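Long-range contacts in alpha,alpha-trehalose-phosphate synthase (UDP-forming) (Burkholderia multivorans, PDB 5UOF), which is a family 20 glycosyltransferase of the GT-B class, built from two Rossmann-like domains, each with a largely parallel sheet flanked by helices: residues A[301-307]-A[340-346]; A[280-285]-A[323-328]; A[288-292]-A[330-335]; A[27-31]-A[351-355]; A[363-369]-A[391-396]. One frame throughout, in Å; residues are numbered along the deposited sequence. Where two conformers were deposited one is given.

Interaction 1. Residues A[301-307]-A[340-346]; sequences VSLVQIA and WTPIQYL. With EDO (1,2-ethanediol), chain N.
Strands 301-306 and 343-346 run parallel with their axes 4.8 Å apart, and L303, Q305 and A307 alternate with Q344 and L346 as donors in an unbroken backbone ladder. With helix 314-335 between them in the chain they form a beta-alpha-beta crossover at one margin of the six-stranded parallel sheet of the second Rossmann-like domain. The side chains sort onto two faces. On the face covered by helices 280-293 and 314-335, L303 and I343 lie alongside each other and point the same way, CD2 of L303 being 4.1 Å from CG1 of I343. Next to them, CG of Q305 meets CD1 of Y345 at 3.9 Å. The Q305 chain then bends (chi2 73°), turning its amide away from that ring toward S270 and D272, while its NE2 also donates to I306 O. On the other face, CG2 of V304 touches the amide end of Q344, and CG1 of V304 reaches CD1 of L346. Where the strands begin, the indole of W340 comes edge-on, its NE1 divided between V301 O at 2.9 Å and S302 OG at 3.1 Å, both bonds weak. A single water ties this corner together: it accepts from S302 OG at 2.7 Å and donates to T341 O and Q344 OE1.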
# COMPACT_ATOMS: atom_id res chain seq x y z
N VAL A 301 22.09 -28.40 6.50
CA VAL A 301 22.04 -26.95 6.62
C VAL A 301 21.16 -26.62 7.81
O VAL A 301 20.23 -27.36 8.13
CB VAL A 301 21.52 -26.28 5.32
CG1 VAL A 301 20.13 -26.79 4.98
CG2 VAL A 301 21.51 -24.76 5.42
N SER A 302 21.46 -25.51 8.47
CA SER A 302 20.63 -25.00 9.55
C SER A 302 20.42 -23.51 9.37
O SER A 302 21.30 -22.78 8.91
CB SER A 302 21.26 -25.23 10.93
OG SER A 302 21.30 -26.62 11.24
N LEU A 303 19.24 -23.06 9.76
CA LEU A 303 18.92 -21.64 9.78
C LEU A 303 19.05 -21.14 11.22
O LEU A 303 18.45 -21.71 12.13
CB LEU A 303 17.50 -21.40 9.25
CG LEU A 303 16.91 -20.00 9.50
CD1 LEU A 303 17.72 -18.93 8.78
CD2 LEU A 303 15.44 -19.98 9.03
N VAL A 304 19.86 -20.10 11.42
CA VAL A 304 19.94 -19.41 12.70
C VAL A 304 19.24 -18.07 12.53
O VAL A 304 19.69 -17.23 11.74
CB VAL A 304 21.40 -19.23 13.15
CG1 VAL A 304 21.48 -18.30 14.36
CG2 VAL A 304 22.00 -20.57 13.52
N GLN A 305 18.14 -17.89 13.24
CA GLN A 305 17.41 -16.62 13.28
C GLN A 305 17.65 -15.97 14.64
O GLN A 305 17.25 -16.52 15.67
CB GLN A 305 15.91 -16.82 13.05
CG GLN A 305 15.10 -15.53 13.23
CD GLN A 305 15.31 -14.56 12.09
OE1 GLN A 305 15.06 -14.90 10.94
NE2 GLN A 305 15.78 -13.35 12.41
N ILE A 306 18.32 -14.82 14.63
CA ILE A 306 18.55 -14.05 15.84
C ILE A 306 17.57 -12.88 15.81
O ILE A 306 17.40 -12.23 14.78
CB ILE A 306 20.00 -13.56 15.92
CG1 ILE A 306 20.93 -14.77 16.10
CG2 ILE A 306 20.19 -12.55 17.07
CD1 ILE A 306 22.39 -14.46 15.83
N ALA A 307 16.91 -12.65 16.94
CA ALA A 307 15.95 -11.56 17.08
C ALA A 307 16.28 -10.84 18.38
O ALA A 307 15.88 -11.29 19.46
CB ALA A 307 14.51 -12.06 17.07
N TRP A 340 19.97 -32.83 14.82
CA TRP A 340 19.77 -31.69 13.93
C TRP A 340 18.52 -30.92 14.32
O TRP A 340 17.41 -31.48 14.29
CB TRP A 340 19.66 -32.14 12.48
CG TRP A 340 19.45 -31.02 11.51
CD1 TRP A 340 20.17 -29.85 11.43
CD2 TRP A 340 18.47 -30.96 10.48
NE1 TRP A 340 19.69 -29.08 10.40
CE2 TRP A 340 18.64 -29.74 9.80
CE3 TRP A 340 17.46 -31.83 10.05
CZ2 TRP A 340 17.84 -29.36 8.72
CZ3 TRP A 340 16.66 -31.45 8.98
CH2 TRP A 340 16.86 -30.23 8.32
N THR A 341 18.71 -29.64 14.70
CA THR A 341 17.63 -28.67 14.84
C THR A 341 17.60 -27.81 13.58
O THR A 341 18.53 -27.03 13.36
CB THR A 341 17.86 -27.80 16.09
OG1 THR A 341 17.67 -28.58 17.28
CG2 THR A 341 16.89 -26.61 16.13
N PRO A 342 16.59 -27.95 12.71
CA PRO A 342 16.59 -27.17 11.45
C PRO A 342 16.63 -25.66 11.65
O PRO A 342 17.37 -24.97 10.94
CB PRO A 342 15.29 -27.62 10.77
CG PRO A 342 15.07 -29.03 11.28
CD PRO A 342 15.61 -29.05 12.69
N ILE A 343 15.83 -25.13 12.57
CA ILE A 343 15.75 -23.69 12.80
C ILE A 343 16.12 -23.43 14.25
O ILE A 343 15.40 -23.83 15.17
CB ILE A 343 14.36 -23.11 12.50
CG1 ILE A 343 14.02 -23.29 11.02
CG2 ILE A 343 14.33 -21.61 12.84
CD1 ILE A 343 12.63 -22.71 10.65
N GLN A 344 17.26 -22.76 14.45
CA GLN A 344 17.62 -22.23 15.76
C GLN A 344 17.09 -20.81 15.85
O GLN A 344 17.54 -19.93 15.10
CB GLN A 344 19.13 -22.25 15.97
CG GLN A 344 19.71 -23.64 15.88
CD GLN A 344 21.23 -23.63 15.93
OE1 GLN A 344 21.89 -24.15 15.03
NE2 GLN A 344 21.78 -23.03 16.98
N TYR A 345 16.14 -20.57 16.74
CA TYR A 345 15.47 -19.28 16.84
C TYR A 345 15.82 -18.71 18.21
O TYR A 345 15.39 -19.23 19.25
CB TYR A 345 13.96 -19.43 16.63
CG TYR A 345 13.18 -18.19 16.96
CD1 TYR A 345 13.66 -16.93 16.63
CD2 TYR A 345 11.96 -18.28 17.61
CE1 TYR A 345 12.95 -15.80 16.95
CE2 TYR A 345 11.25 -17.16 17.93
CZ TYR A 345 11.74 -15.92 17.59
OH TYR A 345 11.03 -14.81 17.92
N LEU A 346 16.61 -17.64 18.21
CA LEU A 346 17.29 -17.12 19.40
C LEU A 346 16.80 -15.71 19.67
O LEU A 346 17.12 -14.78 18.92
CB LEU A 346 18.80 -17.14 19.20
CG LEU A 346 19.36 -18.56 19.06
CD1 LEU A 346 20.76 -18.55 18.46
CD2 LEU A 346 19.37 -19.23 20.44
C1 EDO N . 20.03 -31.32 17.79
O1 EDO N . 18.65 -30.97 17.97
C2 EDO N . 20.79 -31.14 19.10
O2 EDO N . 20.59 -29.80 19.56
O HOH W 1 21.00 -26.50 13.90

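Interaction 2. Residues A[280-285]-A[323-328]; sequences LVERFQ and TLEGEA
E327 OE2 is gripped from two quarters, by Q285 NE2 across the contact at 2.8 Å and by R330 NH2 one helical turn further along its own helix. The Q285 amide uses an N-H lying in its own plane, yet it meets the oxygen from above the carboxylate, 54° out of that plane. A bend at chi2 of E327 (-57°) turns the carboxylate toward Q285, while E327 CG crosses V281 CG1 at 4.1 Å. Away from this polar rim the contact is apolar. It is the near-parallel packing of two helices, 280-293 and 314-335, on one face of a Rossmann-like sheet, their short axes inclined by only 8°. L324 crosses L280 at a slant: its CD2 comes within 3.5 Å of L280 CB, and its CD1 also meets L280 CD1. V281 CG2 and T323 CG2 are equally near at 3.5 Å, tight for two methyl groups. One turn further along its helix from L280, F284 reaches across, with CE2 4.0 Å from A328 CB. L324 O stands at the edge of this ring, 3.8 Å from F284 CE2, whereas L324 CD2 is over one face, displaced toward the rim. The phenyl ring also rests on L303, Q305 and I343 of the underlying sheet.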
# COMPACT_ATOMS: atom_id res chain seq x y z
N LEU A 280 8.80 -12.52 9.02
CA LEU A 280 9.59 -13.62 9.57
C LEU A 280 8.86 -14.95 9.45
O LEU A 280 9.51 -16.00 9.38
CB LEU A 280 9.97 -13.30 11.01
CG LEU A 280 11.04 -12.20 11.03
CD1 LEU A 280 11.20 -11.57 12.41
CD2 LEU A 280 12.36 -12.78 10.54
N VAL A 281 7.52 -14.95 9.43
CA VAL A 281 6.82 -16.20 9.14
C VAL A 281 7.19 -16.69 7.75
O VAL A 281 7.50 -17.87 7.55
CB VAL A 281 5.30 -16.02 9.28
CG1 VAL A 281 4.58 -17.24 8.68
CG2 VAL A 281 4.92 -15.83 10.74
N GLU A 282 7.13 -15.78 6.78
CA GLU A 282 7.50 -16.12 5.41
C GLU A 282 8.94 -16.60 5.35
O GLU A 282 9.27 -17.55 4.63
CB GLU A 282 7.31 -14.91 4.49
CG GLU A 282 5.85 -14.53 4.25
CD GLU A 282 5.28 -13.62 5.32
OE1 GLU A 282 4.15 -13.11 5.12
OE2 GLU A 282 5.93 -13.41 6.36
N ARG A 283 9.82 -15.93 6.10
CA ARG A 283 11.23 -16.33 6.17
C ARG A 283 11.36 -17.80 6.55
O ARG A 283 12.05 -18.59 5.87
CB ARG A 283 11.93 -15.42 7.19
CG ARG A 283 13.45 -15.37 7.11
CD ARG A 283 13.92 -14.31 6.13
NE ARG A 283 13.39 -12.98 6.45
CZ ARG A 283 13.98 -12.09 7.24
NH1 ARG A 283 15.14 -12.38 7.82
NH2 ARG A 283 13.40 -10.92 7.47
N PHE A 284 10.70 -18.20 7.64
CA PHE A 284 10.79 -19.57 8.11
C PHE A 284 10.13 -20.52 7.12
O PHE A 284 10.66 -21.61 6.86
CB PHE A 284 10.10 -19.73 9.46
CG PHE A 284 10.85 -19.13 10.63
CD1 PHE A 284 11.95 -18.31 10.43
CD2 PHE A 284 10.44 -19.41 11.92
CE1 PHE A 284 12.62 -17.76 11.53
CE2 PHE A 284 11.11 -18.86 13.02
CZ PHE A 284 12.20 -18.04 12.81
N GLN A 285 8.97 -20.14 6.58
CA GLN A 285 8.23 -21.07 5.73
C GLN A 285 8.96 -21.34 4.42
O GLN A 285 8.82 -22.42 3.84
CB GLN A 285 6.82 -20.54 5.46
CG GLN A 285 5.93 -20.58 6.71
CD GLN A 285 4.50 -20.17 6.42
OE1 GLN A 285 4.18 -19.72 5.33
NE2 GLN A 285 3.63 -20.33 7.42
N THR A 323 3.93 -16.18 17.40
CA THR A 323 3.73 -16.73 16.06
C THR A 323 4.97 -17.43 15.56
O THR A 323 4.89 -18.54 15.02
CB THR A 323 3.32 -15.61 15.11
OG1 THR A 323 2.07 -15.05 15.53
CG2 THR A 323 3.17 -16.15 13.71
N LEU A 324 6.15 -16.82 15.76
CA LEU A 324 7.39 -17.41 15.25
C LEU A 324 7.79 -18.64 16.03
O LEU A 324 8.34 -19.59 15.46
CB LEU A 324 8.53 -16.38 15.30
CG LEU A 324 8.39 -15.18 14.36
CD1 LEU A 324 9.62 -14.30 14.51
CD2 LEU A 324 8.24 -15.67 12.92
N GLU A 325 7.56 -18.64 17.35
CA GLU A 325 7.83 -19.85 18.12
C GLU A 325 6.97 -21.01 17.63
O GLU A 325 7.45 -22.14 17.53
CB GLU A 325 7.61 -19.58 19.61
CG GLU A 325 8.73 -18.73 20.20
CD GLU A 325 8.46 -18.17 21.59
OE1 GLU A 325 9.44 -17.68 22.20
OE2 GLU A 325 7.31 -18.20 22.07
N GLY A 326 5.71 -20.74 17.28
CA GLY A 326 4.86 -21.79 16.74
C GLY A 326 5.35 -22.29 15.40
O GLY A 326 5.34 -23.50 15.13
N GLU A 327 5.80 -21.37 14.53
CA GLU A 327 6.32 -21.77 13.22
C GLU A 327 7.61 -22.57 13.36
O GLU A 327 7.77 -23.62 12.72
CB GLU A 327 6.53 -20.54 12.34
CG GLU A 327 5.27 -19.98 11.70
CD GLU A 327 4.54 -21.02 10.87
OE1 GLU A 327 3.59 -21.64 11.37
OE2 GLU A 327 4.95 -21.24 9.71
N ALA A 328 8.54 -22.09 14.18
CA ALA A 328 9.76 -22.86 14.42
C ALA A 328 9.44 -24.22 15.02
O ALA A 328 10.01 -25.24 14.62
CB ALA A 328 10.71 -22.07 15.33

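Interaction 3. Residues A[288-292]-A[330-335]; sequences ERMLA and RINGRF
A salt-bridge network, in which E288 serves R330 and R334, joins helices 280-293 and 314-335 further along their near-parallel pairing on the Rossmann-like sheet. The glutamate is also a knob in a hole formed by R330, I331, R334 and F335. Its CG stands anti to the backbone N (chi1 175°), and the extended chain carries the carboxylate across to helix 314-335. R330 takes hold of it end-on with two nitrogens, NH1 reaching E288 OE2 at 2.6 Å and NH2 reaching E288 OE1 at 2.8 Å. Both meet the syn sides, but 34° out of the carboxylate plane. R334 NH1 comes to E288 OE2 on the anti side at 3.0 Å, from the opposite face to R330 NH1, so this one oxygen accepts two bonds. Two such neighbours probably stabilise the charged form of the glutamate. The methylene part of E288 packs instead, its CB 3.8 Å from I331 CD1. The F335 ring is sandwiched: L291 CB makes a CH-pi contact over one face, 4.0 Å from the ring centroid, and R334 CG sits over the centre of the opposite face. At the ring edge, F335 CE2 meets E288 CG at 3.7 Å.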
# COMPACT_ATOMS: atom_id res chain seq x y z
N GLU A 288 11.47 -23.94 5.20
CA GLU A 288 10.75 -25.21 5.26
C GLU A 288 10.49 -25.75 3.86
O GLU A 288 10.73 -26.93 3.59
CB GLU A 288 9.43 -25.01 6.00
CG GLU A 288 8.54 -26.24 6.01
CD GLU A 288 7.12 -25.92 6.46
OE1 GLU A 288 6.77 -24.72 6.58
OE2 GLU A 288 6.35 -26.89 6.69
N ARG A 289 10.01 -24.89 2.96
CA ARG A 289 9.71 -25.30 1.60
C ARG A 289 10.96 -25.77 0.88
O ARG A 289 10.93 -26.76 0.15
CB ARG A 289 9.06 -24.13 0.84
CG ARG A 289 8.57 -24.48 -0.55
CD ARG A 289 7.59 -23.42 -1.07
NE ARG A 289 6.35 -23.37 -0.29
CZ ARG A 289 5.27 -22.68 -0.65
NH1 ARG A 289 5.26 -21.98 -1.77
NH2 ARG A 289 4.18 -22.69 0.12
N MET A 290 12.10 -25.11 1.11
CA MET A 290 13.33 -25.57 0.49
C MET A 290 13.69 -26.98 0.97
O MET A 290 14.07 -27.83 0.17
CB MET A 290 14.46 -24.59 0.77
CG MET A 290 15.67 -24.82 -0.12
SD MET A 290 17.18 -24.46 0.76
CE MET A 290 17.23 -25.83 1.92
N LEU A 291 13.56 -27.23 2.27
CA LEU A 291 13.90 -28.55 2.80
C LEU A 291 12.96 -29.62 2.27
O LEU A 291 13.37 -30.78 2.10
CB LEU A 291 13.85 -28.53 4.33
CG LEU A 291 14.89 -27.66 5.03
CD1 LEU A 291 14.59 -27.68 6.52
CD2 LEU A 291 16.31 -28.17 4.74
N ALA A 292 11.70 -29.27 2.02
CA ALA A 292 10.76 -30.22 1.43
C ALA A 292 11.07 -30.46 -0.04
O ALA A 292 10.99 -31.59 -0.53
CB ALA A 292 9.33 -29.69 1.59
N ARG A 330 6.72 -25.97 14.61
CA ARG A 330 6.15 -26.84 13.59
C ARG A 330 7.22 -27.34 12.63
O ARG A 330 7.26 -28.52 12.29
CB ARG A 330 5.05 -26.10 12.83
CG ARG A 330 4.32 -26.96 11.82
CD ARG A 330 3.29 -26.15 11.06
NE ARG A 330 3.90 -25.00 10.40
CZ ARG A 330 4.61 -25.09 9.29
NH1 ARG A 330 4.78 -26.28 8.72
NH2 ARG A 330 5.15 -24.01 8.75
N ILE A 331 8.10 -26.44 12.17
CA ILE A 331 9.09 -26.81 11.17
C ILE A 331 10.14 -27.74 11.77
O ILE A 331 10.55 -28.73 11.13
CB ILE A 331 9.72 -25.54 10.56
CG1 ILE A 331 8.66 -24.77 9.77
CG2 ILE A 331 10.90 -25.88 9.67
CD1 ILE A 331 9.09 -23.33 9.39
N ASN A 332 10.58 -27.47 12.99
CA ASN A 332 11.48 -28.40 13.66
C ASN A 332 10.79 -29.73 13.94
O ASN A 332 11.39 -30.79 13.78
CB ASN A 332 12.03 -27.76 14.94
CG ASN A 332 13.02 -26.64 14.63
OD1 ASN A 332 13.68 -26.67 13.59
ND2 ASN A 332 13.11 -25.64 15.52
N GLY A 333 9.50 -29.71 14.30
CA GLY A 333 8.80 -30.97 14.47
C GLY A 333 8.75 -31.78 13.19
O GLY A 333 8.81 -33.01 13.22
N ARG A 334 8.66 -31.09 12.05
CA ARG A 334 8.56 -31.77 10.77
C ARG A 334 9.88 -32.42 10.37
O ARG A 334 9.90 -33.57 9.91
CB ARG A 334 8.11 -30.79 9.69
CG ARG A 334 7.92 -31.44 8.31
CD ARG A 334 7.33 -30.46 7.30
NE ARG A 334 7.21 -31.12 6.00
CZ ARG A 334 6.94 -30.49 4.86
NH1 ARG A 334 6.76 -29.18 4.84
NH2 ARG A 334 6.86 -31.20 3.73
N PHE A 335 10.99 -31.70 10.53
CA PHE A 335 12.25 -32.10 9.92
C PHE A 335 13.35 -32.51 10.89
O PHE A 335 14.36 -33.06 10.44
CB PHE A 335 12.79 -30.96 9.03
CG PHE A 335 11.99 -30.73 7.78
CD1 PHE A 335 11.83 -31.75 6.84
CD2 PHE A 335 11.39 -29.50 7.54
CE1 PHE A 335 11.08 -31.54 5.69
CE2 PHE A 335 10.65 -29.29 6.39
CZ PHE A 335 10.50 -30.31 5.46

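Interaction 4. Residues A[27-31]-A[351-355]. With EDO (1,2-ethanediol), chain K.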
# COMPACT_ATOMS: atom_id res chain seq x y z
N PRO A 27 34.81 2.79 13.50
CA PRO A 27 34.16 2.55 12.20
C PRO A 27 33.40 1.24 12.11
O PRO A 27 32.44 1.14 11.33
CB PRO A 27 35.33 2.60 11.21
CG PRO A 27 36.56 2.40 12.04
CD PRO A 27 36.25 3.04 13.36
N SER A 28 33.79 0.21 12.88
CA SER A 28 33.05 -1.05 12.85
C SER A 28 31.71 -0.96 13.57
O SER A 28 30.83 -1.78 13.30
CB SER A 28 33.89 -2.17 13.48
OG SER A 28 34.35 -1.81 14.77
N ALA A 29 31.54 0.03 14.44
CA ALA A 29 30.36 0.11 15.29
C ALA A 29 29.10 0.39 14.47
O ALA A 29 29.14 0.67 13.27
CB ALA A 29 30.55 1.20 16.35
N GLY A 30 27.95 0.32 15.16
CA GLY A 30 26.68 0.65 14.57
C GLY A 30 26.00 1.75 15.37
O GLY A 30 26.44 2.13 16.46
N GLY A 31 24.91 2.26 14.81
CA GLY A 31 24.13 3.30 15.46
C GLY A 31 24.32 4.65 14.80
O GLY A 31 25.19 4.86 13.94
N GLU A 351 26.79 -9.36 21.01
CA GLU A 351 27.76 -8.34 20.62
C GLU A 351 27.82 -8.19 19.11
O GLU A 351 27.81 -9.18 18.37
CB GLU A 351 29.16 -8.69 21.12
CG GLU A 351 29.46 -8.40 22.54
CD GLU A 351 30.93 -8.65 22.81
OE1 GLU A 351 31.77 -7.98 22.18
OE2 GLU A 351 31.23 -9.57 23.60
N ARG A 352 27.92 -6.95 18.65
CA ARG A 352 27.91 -6.67 17.22
C ARG A 352 29.02 -7.41 16.50
O ARG A 352 28.80 -8.00 15.44
CB ARG A 352 28.02 -5.17 16.98
CG ARG A 352 28.18 -4.77 15.53
CD ARG A 352 28.25 -3.26 15.44
NE ARG A 352 28.61 -2.80 14.11
CZ ARG A 352 27.75 -2.65 13.11
NH1 ARG A 352 26.46 -2.94 13.31
NH2 ARG A 352 28.17 -2.22 11.93
N ASN A 353 30.23 -7.40 17.06
CA ASN A 353 31.35 -8.02 16.35
C ASN A 353 31.22 -9.54 16.31
O ASN A 353 31.73 -10.18 15.39
CB ASN A 353 32.67 -7.61 16.98
CG ASN A 353 33.05 -6.19 16.63
OD1 ASN A 353 32.31 -5.50 15.92
ND2 ASN A 353 34.19 -5.74 17.13
N LEU A 354 30.55 -10.12 17.32
CA LEU A 354 30.23 -11.54 17.26
C LEU A 354 29.30 -11.85 16.09
O LEU A 354 29.50 -12.84 15.37
CB LEU A 354 29.60 -11.98 18.59
CG LEU A 354 29.66 -13.45 18.97
CD1 LEU A 354 31.10 -13.90 19.15
CD2 LEU A 354 28.85 -13.71 20.24
N LEU A 355 28.26 -11.02 15.89
CA LEU A 355 27.37 -11.22 14.75
C LEU A 355 28.15 -11.19 13.45
O LEU A 355 27.87 -11.98 12.53
CB LEU A 355 26.27 -10.16 14.72
CG LEU A 355 25.22 -10.16 15.83
CD1 LEU A 355 24.19 -9.07 15.56
CD2 LEU A 355 24.55 -11.52 15.96
C1 EDO K . 24.28 5.64 10.98
O1 EDO K . 24.33 4.22 11.12
C2 EDO K . 22.82 6.07 10.88
O2 EDO K . 22.02 5.32 11.80
O HOH W 2 35.68 -3.43 16.77
O HOH W 3 31.73 -4.69 13.32
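An interdomain contact of the GT-B fold is made here between S28, A29 and G30, in the glycine-rich loop after strand 12-16 of the first Rossmann-like domain, and R352 and N353, in the first turn of helix 352-361 of the second. R352 is the main link. Its torsions from chi1 (173°) to chi3 (171°) are all near trans, so the chain is straight to NE and brings the guanidinium to the loop. There NE donates to S28 O at 2.6 Å, on a lone pair in the carbonyl plane, with an N-H...O angle of 157°. R352 NH2 adds a weak bond to the same oxygen at 3.0 Å. The loop then passes over one face of the guanidinium, A29 C and G30 N lying above the plane, with G30 N 3.4 Å from NE of R352. The remaining terminal nitrogen, NH1, forms a salt bridge with E380, which probably helps to fix the rotation of the group. N353 works through solvent. One water accepts from N353 ND2 at 2.8 Å and is also hydrogen-bonded to S28 OG; a second donates both to N353 OD1 and to S28 O, 3.0 Å away, as a further partner of the carbonyl oxygen already held by R352.

Interaction 5. Residues A[363-369]-A[391-396]; sequences QVGYVTP and GVLVLS. With EDO (1,2-ethanediol), chain E.
V394 can be followed outward atom by atom from its CB, which lies 3.8 Å from G365 O on the adjoining strand. CG1 approaches T368 CG2 at 3.9 Å and, obliquely, the ring of Y366. CG2, the other branch, meets V364 CG1 at 4.0 Å, so this one valine touches three side chains of segment 363-369. The backbones of the two strands are parallel: V394 N donates to G365 O at 2.8 Å, and V394 O in turn accepts from V367 N. On the opposite face, L393 leans across past the bare backbone of G365, bringing CD1 to V367 CG2 at 3.7 Å. Where the strands end, S396 turns toward P369, and its OG donates to P369 O at 2.7 Å; the packing is tight, with S396 CB only 3.5 Å from T368 CA. At the other end, V392 N donates to Q363 O, and G391 N is hydrogen-bonded to OE1 of Q385, which with R360 and S362 makes the sodium site. The two strands and helix 376-384 form a beta-alpha-beta unit of the second Rossmann-like sheet, flanked by strands 266-271 and 409-411; helix 416-428 covers V364, V392 and T368, and helix 376-384 covers V367, L393 and L395.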
# COMPACT_ATOMS: atom_id res chain seq x y z
N GLN A 363 27.26 -19.39 5.11
CA GLN A 363 27.28 -19.47 3.65
C GLN A 363 26.19 -18.64 2.99
O GLN A 363 26.31 -18.33 1.80
CB GLN A 363 27.12 -20.93 3.22
CG GLN A 363 28.39 -21.77 3.42
CD GLN A 363 28.64 -22.14 4.87
OE1 GLN A 363 27.72 -22.33 5.66
NE2 GLN A 363 29.92 -22.25 5.22
N VAL A 364 25.12 -18.31 3.71
CA VAL A 364 23.99 -17.56 3.16
C VAL A 364 23.58 -16.53 4.20
O VAL A 364 23.47 -16.84 5.39
CB VAL A 364 22.79 -18.46 2.81
CG1 VAL A 364 21.66 -17.64 2.16
CG2 VAL A 364 23.22 -19.59 1.88
N GLY A 365 23.36 -15.28 3.74
CA GLY A 365 22.70 -14.27 4.53
C GLY A 365 21.29 -14.12 3.99
O GLY A 365 21.09 -13.86 2.80
N TYR A 366 20.32 -14.28 4.88
CA TYR A 366 18.92 -14.42 4.49
C TYR A 366 18.18 -13.19 5.01
O TYR A 366 17.78 -13.14 6.18
CB TYR A 366 18.39 -15.72 5.07
CG TYR A 366 17.01 -16.18 4.67
CD1 TYR A 366 16.37 -15.70 3.54
CD2 TYR A 366 16.37 -17.15 5.43
CE1 TYR A 366 15.09 -16.17 3.20
CE2 TYR A 366 15.12 -17.63 5.10
CZ TYR A 366 14.48 -17.13 3.99
OH TYR A 366 13.23 -17.62 3.70
N VAL A 367 18.05 -12.19 4.14
CA VAL A 367 17.60 -10.86 4.55
C VAL A 367 16.44 -10.42 3.67
O VAL A 367 16.63 -9.67 2.70
CB VAL A 367 18.77 -9.85 4.48
CG1 VAL A 367 18.37 -8.51 5.08
CG2 VAL A 367 20.00 -10.42 5.18
N THR A 368 15.23 -10.86 3.98
CA THR A 368 14.10 -10.68 3.06
C THR A 368 12.90 -10.04 3.76
O THR A 368 11.79 -10.59 3.74
CB THR A 368 13.74 -12.01 2.41
OG1 THR A 368 13.36 -12.96 3.41
CG2 THR A 368 14.95 -12.58 1.62
N PRO A 369 13.07 -8.84 4.33
CA PRO A 369 11.92 -8.15 4.93
C PRO A 369 10.88 -7.81 3.88
O PRO A 369 11.20 -7.61 2.71
CB PRO A 369 12.53 -6.87 5.51
CG PRO A 369 13.75 -6.61 4.63
CD PRO A 369 14.29 -8.02 4.37
N GLY A 391 30.03 -15.76 1.33
CA GLY A 391 28.63 -16.16 1.36
C GLY A 391 27.79 -15.42 0.34
O GLY A 391 28.22 -14.44 -0.28
N VAL A 392 26.55 -15.91 0.17
CA VAL A 392 25.60 -15.37 -0.80
C VAL A 392 24.50 -14.65 -0.05
O VAL A 392 23.95 -15.19 0.92
CB VAL A 392 24.98 -16.48 -1.66
CG1 VAL A 392 23.91 -15.90 -2.60
CG2 VAL A 392 26.07 -17.22 -2.44
N LEU A 393 24.18 -13.44 -0.49
CA LEU A 393 23.10 -12.67 0.12
C LEU A 393 21.81 -12.90 -0.65
O LEU A 393 21.76 -12.66 -1.86
CB LEU A 393 23.44 -11.18 0.13
CG LEU A 393 22.33 -10.22 0.60
CD1 LEU A 393 22.04 -10.44 2.07
CD2 LEU A 393 22.76 -8.79 0.34
N VAL A 394 20.78 -13.36 0.05
CA VAL A 394 19.42 -13.45 -0.49
C VAL A 394 18.66 -12.26 0.09
O VAL A 394 18.54 -12.14 1.31
CB VAL A 394 18.75 -14.77 -0.10
CG1 VAL A 394 17.31 -14.79 -0.59
CG2 VAL A 394 19.52 -15.95 -0.71
N LEU A 395 18.17 -11.39 -0.79
CA LEU A 395 17.74 -10.05 -0.37
C LEU A 395 16.37 -9.72 -0.95
O LEU A 395 16.14 -9.92 -2.14
CB LEU A 395 18.75 -8.99 -0.83
CG LEU A 395 18.46 -7.53 -0.47
CD1 LEU A 395 18.40 -7.35 1.02
CD2 LEU A 395 19.53 -6.60 -1.05
N SER A 396 15.49 -9.18 -0.10
CA SER A 396 14.18 -8.73 -0.56
C SER A 396 14.29 -7.53 -1.48
O SER A 396 15.00 -6.56 -1.19
CB SER A 396 13.31 -8.35 0.64
OG SER A 396 12.15 -7.64 0.22
C1 EDO E . 30.45 -23.73 9.78
O1 EDO E . 29.54 -24.75 10.20
C2 EDO E . 29.82 -23.02 8.58
O2 EDO E . 29.37 -24.02 7.66

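In the fold
Four of the five contacts build a single Rossmann-like domain, and the fifth ties it to the other. Interactions 1 and 5 are buried strand pairings in the same parallel sheet, separated by strand 266-271, and rely on backbone ladders; the faces are almost wholly apolar in interaction 5 but also carry Q305, Q344 and Y345 in interaction 1. Interactions 2 and 3, both partly buried, share helices 280-293 and 314-335 on that sheet: the first is mostly apolar with one polar rim, the second dominated by charge. N332 reaches I343 N of interaction 1, and R283 O meets Y366 OH of interaction 5. Interaction 4, at the surface, is small, polar and partly water-mediated.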